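Local coordinates for DNA topoisomerase 2-associated protein PAT1 (Saccharomyces cerevisiae, PDB 5LMG) that activates mRNA decapping and represses translation, its helical C-terminal domain binding directly to the decapping enzyme Dcp2 and the 5'-3' exonuclease Xrn1, at residues Lys49-Leu52 with Glu53-Glu56; Tyr91-Asn94 with Pro95-Met99; Asn130-Ser133 with His134-Ile137. The protein carries 2 engineered substitutions. All blocks are in the same frame, centred on the assembly; numbering follows the deposited sequence.

Contacts 1, 2 and 3 follow one another along the chain in a mostly helical fold. Contact 2, the start of helix 95-99, is the buried middle member, an asparagine N-cap followed by a proline; contacts 1 and 3 are partly buried. Contact 1 is one turn of helix 48-70, held by apolar and CH-pi packing, with an apolar face on P95 and M99 and glutamates toward its margin. Contact 3, between helices 118-130 and 136-141, combines backbone turn bonds with a carboxylate beside an imidazole; V93 against H134 and a probable hydrogen bond between N94 and E131 join it to contact 2. Contacts 1 and 3 do not touch, their nearest atoms being about 10 Å apart.

Contact 1. Residues Lys49-Leu52 with Glu53-Glu56; sequences KFIL and ELIE
The carbonyl oxygen of F50 accepts the backbone N-H of L54, F50 O to L54 N measuring 3.0 Å, and L54 CG leans against the same oxygen at 3.3 Å. This bond belongs to the run of i to i+4 bonds of helix 48-70; I55 N gives to I51 O at 3.0 Å in the next position, while E53 N and E56 N give to K49 O and L52 O. The regular backbone brings the side chains of F50 and L54, four residues apart, onto one side of the helix. L54 CG stands over one face of the F50 ring, 4.2 Å from its centroid and shifted toward the rim, a CH-pi contact. One methyl, L54 CD1, reaches the ring at F50 CZ, 3.7 Å away, and the other, CD2, comes near CE1. Two torsions bring the groups together: F50 CG is anti to the backbone N (chi1 168°), and L54 CG lies beside its own N (chi1 -70°). A branched leucine suits the place because its fork spreads over the ring, and an alanine here would probably leave that face of F50 without its CH-pi partner and open a gap toward P95. A second i to i+4 pair, I51 CG2 to I55 CD1 at 4.2 Å, carries the apolar surface along. E56 CG rests 3.3 Å from L52 O, and beyond it the chain bends, its OE1 forming a salt bridge with K104, a charged mate that suits a glutamate at the margin of the apolar face. Beyond the helix, L52 packs on F102, while I51, L54 and I55 lie on S98, P95 and M99, seating this turn of helix 48-70 against the short helix 95-99.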
loop_
_atom_site.group_PDB
_atom_site.type_symbol
_atom_site.label_atom_id
_atom_site.label_comp_id
_atom_site.label_asym_id
_atom_site.label_seq_id
_atom_site.Cartn_x
_atom_site.Cartn_y
_atom_site.Cartn_z
ATOM N N LYS A 49 14.727 -23.551 10.426
ATOM C CA LYS A 49 14.368 -24.306 11.633
ATOM C C LYS A 49 14.364 -23.441 12.900
ATOM O O LYS A 49 13.553 -23.683 13.798
ATOM C CB LYS A 49 15.244 -25.558 11.799
ATOM C CG LYS A 49 14.830 -26.693 10.870
ATOM C CD LYS A 49 15.725 -27.913 10.998
ATOM C CE LYS A 49 15.438 -28.916 9.906
ATOM N NZ LYS A 49 16.276 -30.136 10.037
ATOM N N PHE A 50 15.241 -22.421 12.953
ATOM C CA PHE A 50 15.332 -21.496 14.083
ATOM C C PHE A 50 14.122 -20.541 14.115
ATOM O O PHE A 50 13.541 -20.336 15.180
ATOM C CB PHE A 50 16.672 -20.730 14.052
ATOM C CG PHE A 50 16.767 -19.545 14.986
ATOM C CD1 PHE A 50 16.836 -19.725 16.364
ATOM C CD2 PHE A 50 16.795 -18.248 14.488
ATOM C CE1 PHE A 50 16.916 -18.629 17.226
ATOM C CE2 PHE A 50 16.876 -17.152 15.351
ATOM C CZ PHE A 50 16.936 -17.349 16.714
ATOM N N ILE A 51 13.738 -19.986 12.943
ATOM C CA ILE A 51 12.601 -19.069 12.804
ATOM C C ILE A 51 11.268 -19.815 13.084
ATOM O O ILE A 51 10.439 -19.309 13.853
ATOM C CB ILE A 51 12.641 -18.292 11.448
ATOM C CG1 ILE A 51 13.918 -17.392 11.320
ATOM C CG2 ILE A 51 11.364 -17.486 11.197
ATOM C CD1 ILE A 51 14.161 -16.268 12.411
ATOM N N LEU A 52 11.112 -21.044 12.530
ATOM C CA LEU A 52 9.928 -21.882 12.762
ATOM C C LEU A 52 9.778 -22.238 14.239
ATOM O O LEU A 52 8.651 -22.282 14.740
ATOM C CB LEU A 52 9.917 -23.138 11.873
ATOM C CG LEU A 52 9.682 -22.901 10.370
ATOM C CD1 LEU A 52 9.898 -24.173 9.584
ATOM C CD2 LEU A 52 8.300 -22.329 10.088
ATOM N N GLU A 53 10.921 -22.407 14.952
ATOM C CA GLU A 53 10.963 -22.672 16.390
ATOM C C GLU A 53 10.521 -21.421 17.151
ATOM O O GLU A 53 9.762 -21.540 18.116
ATOM C CB GLU A 53 12.372 -23.109 16.831
ATOM C CG GLU A 53 12.446 -23.609 18.265
ATOM C CD GLU A 53 13.837 -23.682 18.871
ATOM O OE1 GLU A 53 14.549 -22.650 18.870
ATOM O OE2 GLU A 53 14.194 -24.762 19.399
ATOM N N LEU A 54 10.981 -20.226 16.711
ATOM C CA LEU A 54 10.610 -18.949 17.331
ATOM C C LEU A 54 9.109 -18.702 17.239
ATOM O O LEU A 54 8.522 -18.255 18.220
ATOM C CB LEU A 54 11.387 -17.760 16.738
ATOM C CG LEU A 54 12.891 -17.650 17.042
ATOM C CD1 LEU A 54 13.417 -16.284 16.618
ATOM C CD2 LEU A 54 13.210 -17.895 18.535
ATOM N N ILE A 55 8.495 -19.013 16.073
ATOM C CA ILE A 55 7.057 -18.871 15.826
ATOM C C ILE A 55 6.273 -19.758 16.813
ATOM O O ILE A 55 5.339 -19.261 17.442
ATOM C CB ILE A 55 6.675 -19.112 14.323
ATOM C CG1 ILE A 55 7.304 -18.027 13.417
ATOM C CG2 ILE A 55 5.141 -19.141 14.125
ATOM C CD1 ILE A 55 7.340 -18.335 11.915
ATOM N N GLU A 56 6.699 -21.037 16.985
ATOM C CA GLU A 56 6.075 -22.009 17.909
ATOM C C GLU A 56 6.102 -21.496 19.346
ATOM O O GLU A 56 5.089 -21.589 20.039
ATOM C CB GLU A 56 6.728 -23.409 17.822
ATOM C CG GLU A 56 6.574 -24.130 16.484
ATOM C CD GLU A 56 5.225 -24.033 15.795
ATOM O OE1 GLU A 56 4.208 -24.439 16.404
ATOM O OE2 GLU A 56 5.188 -23.544 14.642
#

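Contact 2. Residues Tyr91-Asn94 with Pro95-Met99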
loop_
_atom_site.group_PDB
_atom_site.type_symbol
_atom_site.label_atom_id
_atom_site.label_comp_id
_atom_site.label_asym_id
_atom_site.label_seq_id
_atom_site.Cartn_x
_atom_site.Cartn_y
_atom_site.Cartn_z
ATOM N N TYR A 91 21.737 -10.525 14.289
ATOM C CA TYR A 91 21.662 -11.024 12.912
ATOM C C TYR A 91 21.562 -9.906 11.870
ATOM O O TYR A 91 21.097 -8.806 12.188
ATOM C CB TYR A 91 20.469 -11.990 12.766
ATOM C CG TYR A 91 20.472 -13.151 13.739
ATOM C CD1 TYR A 91 19.837 -13.054 14.974
ATOM C CD2 TYR A 91 21.076 -14.362 13.410
ATOM C CE1 TYR A 91 19.820 -14.126 15.868
ATOM C CE2 TYR A 91 21.055 -15.444 14.290
ATOM C CZ TYR A 91 20.428 -15.321 15.520
ATOM O OH TYR A 91 20.407 -16.386 16.392
ATOM N N ASP A 92 21.977 -10.209 10.616
ATOM C CA ASP A 92 21.918 -9.294 9.464
ATOM C C ASP A 92 20.472 -8.858 9.168
ATOM O O ASP A 92 20.237 -7.698 8.824
ATOM C CB ASP A 92 22.564 -9.935 8.225
ATOM C CG ASP A 92 24.071 -10.110 8.338
ATOM O OD1 ASP A 92 24.792 -9.084 8.310
ATOM O OD2 ASP A 92 24.530 -11.271 8.424
ATOM N N VAL A 93 19.511 -9.794 9.328
ATOM C CA VAL A 93 18.069 -9.582 9.184
ATOM C C VAL A 93 17.451 -9.990 10.534
ATOM O O VAL A 93 17.636 -11.126 10.980
ATOM C CB VAL A 93 17.451 -10.361 7.984
ATOM C CG1 VAL A 93 15.929 -10.228 7.962
ATOM C CG2 VAL A 93 18.044 -9.894 6.656
ATOM N N ASN A 94 16.771 -9.040 11.202
ATOM C CA ASN A 94 16.148 -9.245 12.516
ATOM C C ASN A 94 15.205 -10.483 12.545
ATOM O O ASN A 94 14.415 -10.657 11.609
ATOM C CB ASN A 94 15.426 -7.958 12.954
ATOM C CG ASN A 94 14.786 -8.030 14.313
ATOM O OD1 ASN A 94 13.630 -8.424 14.452
ATOM N ND2 ASN A 94 15.511 -7.623 15.345
ATOM N N PRO A 95 15.286 -11.361 13.584
ATOM C CA PRO A 95 14.409 -12.555 13.618
ATOM C C PRO A 95 12.905 -12.280 13.491
ATOM O O PRO A 95 12.194 -13.121 12.937
ATOM C CB PRO A 95 14.761 -13.222 14.951
ATOM C CG PRO A 95 16.154 -12.758 15.246
ATOM C CD PRO A 95 16.186 -11.335 14.755
ATOM N N PHE A 96 12.425 -11.105 13.972
ATOM C CA PHE A 96 11.015 -10.725 13.851
ATOM C C PHE A 96 10.627 -10.533 12.374
ATOM O O PHE A 96 9.557 -10.984 11.969
ATOM C CB PHE A 96 10.675 -9.479 14.690
ATOM C CG PHE A 96 9.242 -9.026 14.553
ATOM C CD1 PHE A 96 8.220 -9.678 15.238
ATOM C CD2 PHE A 96 8.908 -7.960 13.724
ATOM C CE1 PHE A 96 6.893 -9.271 15.101
ATOM C CE2 PHE A 96 7.580 -7.548 13.589
ATOM C CZ PHE A 96 6.581 -8.206 14.281
ATOM N N ILE A 97 11.506 -9.873 11.586
ATOM C CA ILE A 97 11.327 -9.622 10.152
ATOM C C ILE A 97 11.214 -10.955 9.401
ATOM O O ILE A 97 10.328 -11.096 8.560
ATOM C CB ILE A 97 12.423 -8.663 9.579
ATOM C CG1 ILE A 97 12.325 -7.240 10.196
ATOM C CG2 ILE A 97 12.450 -8.612 8.034
ATOM C CD1 ILE A 97 11.073 -6.370 9.792
ATOM N N SER A 98 12.069 -11.933 9.736
ATOM C CA SER A 98 12.021 -13.266 9.117
ATOM C C SER A 98 10.766 -14.059 9.488
ATOM O O SER A 98 10.251 -14.786 8.634
ATOM C CB SER A 98 13.280 -14.058 9.430
ATOM O OG SER A 98 14.308 -13.656 8.540
ATOM N N MET A 99 10.242 -13.881 10.733
ATOM C CA MET A 99 9.011 -14.536 11.209
ATOM C C MET A 99 7.807 -14.122 10.348
ATOM O O MET A 99 6.880 -14.915 10.153
ATOM C CB MET A 99 8.755 -14.239 12.700
ATOM C CG MET A 99 9.591 -15.107 13.633
ATOM S SD MET A 99 9.026 -15.172 15.367
ATOM C CE MET A 99 9.692 -13.648 15.979
#
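N94 is the N-cap of helix 95-99, its side-chain OD1 accepting from F96 N at 3.0 Å. CG lies anti to the backbone N (chi1 -178°), which turns the amide forward over the first helical turn. The backbone N-H of F96 comes from above the plane of the N94 carboxamide, 44° out of it, and the bond is bent, with an angle of 141° at the hydrogen. Asparagine suits this buried cap because it can accept and donate at once: ND2 gives a hydrogen bond to H85 O, with weak ones to I86 O and D88 O, so the amide also ties the preceding loop to the helix start. The backbone of N94 opens the helix as well, its O accepting from S98 N at 3.3 Å. P95 fits the first helical position, where an amide hydrogen would have no preceding turn to bond to, and its ring restricts phi to values that suit a helix. That ring crosses the side chain of Y91 at about a right angle, P95 CG meeting Y91 CD1 at 3.7 Å, while P95 also touches L54 of helix 48-70. V93 lays its CG1 branch against I97 and S98, and S98 OG and S45 OG share a hydrogen bond. Finally, V93 CG1 packs at 3.8 Å against the I97 CG2 methyl, the two side chains crossing nearly at right angles.

Contact 3. Residues Asn130-Ser133 with His134-Ile137; sequences NELS and HLQI
E131 and H134 meet through both backbone and side chain: H134 N gives a 2.9 Å hydrogen bond to E131 O, and the carboxylate oxygen E131 OE2 lies 3.2 Å from ring carbon H134 CD2. The side chains cross obliquely, with the carboxylate and imidazole planes 57° apart. The glutamate reaches the ring by a bend at chi2 (-113°). One residue on, L135 N bonds to L132 O at 3.3 Å, and the two leucines touch by their methyls, L132 CD1 to L135 CD2 at 3.7 Å. Leucine suits both places, since both are buried, L132 against L188 and L197, L135 against F160. In the next shell, E131 OE1 accepts from N94 N, a probable hydrogen bond that would hold the carboxylate near the imidazole, and V93 packs against H134. S133, a small polar residue at the turn, has its OG hydrogen-bonded to N192 OD1. With i to i+3 bonds and near-helical angles at L132, S133 and H134, the segment forms two overlapping type I turns, a tight link between consecutive helices 118-130 and 136-141, with L135 as the N-cap residue of the second.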
loop_
_atom_site.group_PDB
_atom_site.type_symbol
_atom_site.label_atom_id
_atom_site.label_comp_id
_atom_site.label_asym_id
_atom_site.label_seq_id
_atom_site.Cartn_x
_atom_site.Cartn_y
_atom_site.Cartn_z
ATOM N N ASN A 130 12.322 0.186 9.179
ATOM C CA ASN A 130 13.792 0.195 9.136
ATOM C C ASN A 130 14.351 -0.906 8.225
ATOM O O ASN A 130 15.359 -0.690 7.553
ATOM C CB ASN A 130 14.370 0.040 10.558
ATOM C CG ASN A 130 15.863 0.217 10.654
ATOM O OD1 ASN A 130 16.394 1.317 10.490
ATOM N ND2 ASN A 130 16.574 -0.865 10.945
ATOM N N GLU A 131 13.700 -2.087 8.215
ATOM C CA GLU A 131 14.137 -3.250 7.441
ATOM C C GLU A 131 13.122 -3.624 6.339
ATOM O O GLU A 131 13.081 -4.783 5.922
ATOM C CB GLU A 131 14.362 -4.447 8.393
ATOM C CG GLU A 131 15.395 -4.205 9.480
ATOM C CD GLU A 131 16.648 -5.046 9.345
ATOM O OE1 GLU A 131 16.779 -6.041 10.093
ATOM O OE2 GLU A 131 17.501 -4.705 8.493
ATOM N N LEU A 132 12.330 -2.643 5.855
ATOM C CA LEU A 132 11.281 -2.864 4.856
ATOM C C LEU A 132 11.773 -3.524 3.554
ATOM O O LEU A 132 11.057 -4.355 3.004
ATOM C CB LEU A 132 10.499 -1.567 4.572
ATOM C CG LEU A 132 9.059 -1.729 4.063
ATOM C CD1 LEU A 132 8.240 -2.694 4.945
ATOM C CD2 LEU A 132 8.354 -0.390 3.972
ATOM N N SER A 133 13.001 -3.205 3.102
ATOM C CA SER A 133 13.569 -3.796 1.889
ATOM C C SER A 133 13.992 -5.262 2.089
ATOM O O SER A 133 14.108 -5.993 1.105
ATOM C CB SER A 133 14.718 -2.946 1.357
ATOM O OG SER A 133 14.233 -1.676 0.952
ATOM N N HIS A 134 14.183 -5.687 3.356
ATOM C CA HIS A 134 14.553 -7.054 3.745
ATOM C C HIS A 134 13.308 -7.917 4.028
ATOM O O HIS A 134 13.433 -9.110 4.324
ATOM C CB HIS A 134 15.474 -7.034 4.986
ATOM C CG HIS A 134 16.796 -6.345 4.792
ATOM N ND1 HIS A 134 17.122 -5.705 3.603
ATOM C CD2 HIS A 134 17.829 -6.212 5.656
ATOM C CE1 HIS A 134 18.334 -5.203 3.787
ATOM N NE2 HIS A 134 18.804 -5.490 5.003
ATOM N N LEU A 135 12.114 -7.307 3.964
ATOM C CA LEU A 135 10.855 -7.994 4.222
ATOM C C LEU A 135 10.502 -8.788 2.966
ATOM O O LEU A 135 10.432 -8.223 1.869
ATOM C CB LEU A 135 9.771 -6.971 4.615
ATOM C CG LEU A 135 8.532 -7.456 5.365
ATOM C CD1 LEU A 135 8.884 -8.179 6.657
ATOM C CD2 LEU A 135 7.624 -6.297 5.672
ATOM N N GLN A 136 10.405 -10.120 3.116
ATOM C CA GLN A 136 10.125 -11.048 2.018
ATOM C C GLN A 136 8.877 -10.688 1.220
ATOM O O GLN A 136 8.903 -10.794 -0.006
ATOM C CB GLN A 136 10.072 -12.500 2.516
ATOM C CG GLN A 136 10.577 -13.527 1.492
ATOM C CD GLN A 136 11.967 -13.248 0.944
ATOM O OE1 GLN A 136 12.169 -13.188 -0.273
ATOM N NE2 GLN A 136 12.956 -13.072 1.817
ATOM N N ILE A 137 7.823 -10.190 1.906
ATOM C CA ILE A 137 6.560 -9.786 1.281
ATOM C C ILE A 137 6.731 -8.612 0.299
ATOM O O ILE A 137 5.976 -8.525 -0.673
ATOM C CB ILE A 137 5.427 -9.538 2.321
ATOM C CG1 ILE A 137 4.056 -9.960 1.745
ATOM C CG2 ILE A 137 5.421 -8.109 2.897
ATOM C CD1 ILE A 137 3.901 -11.472 1.591
#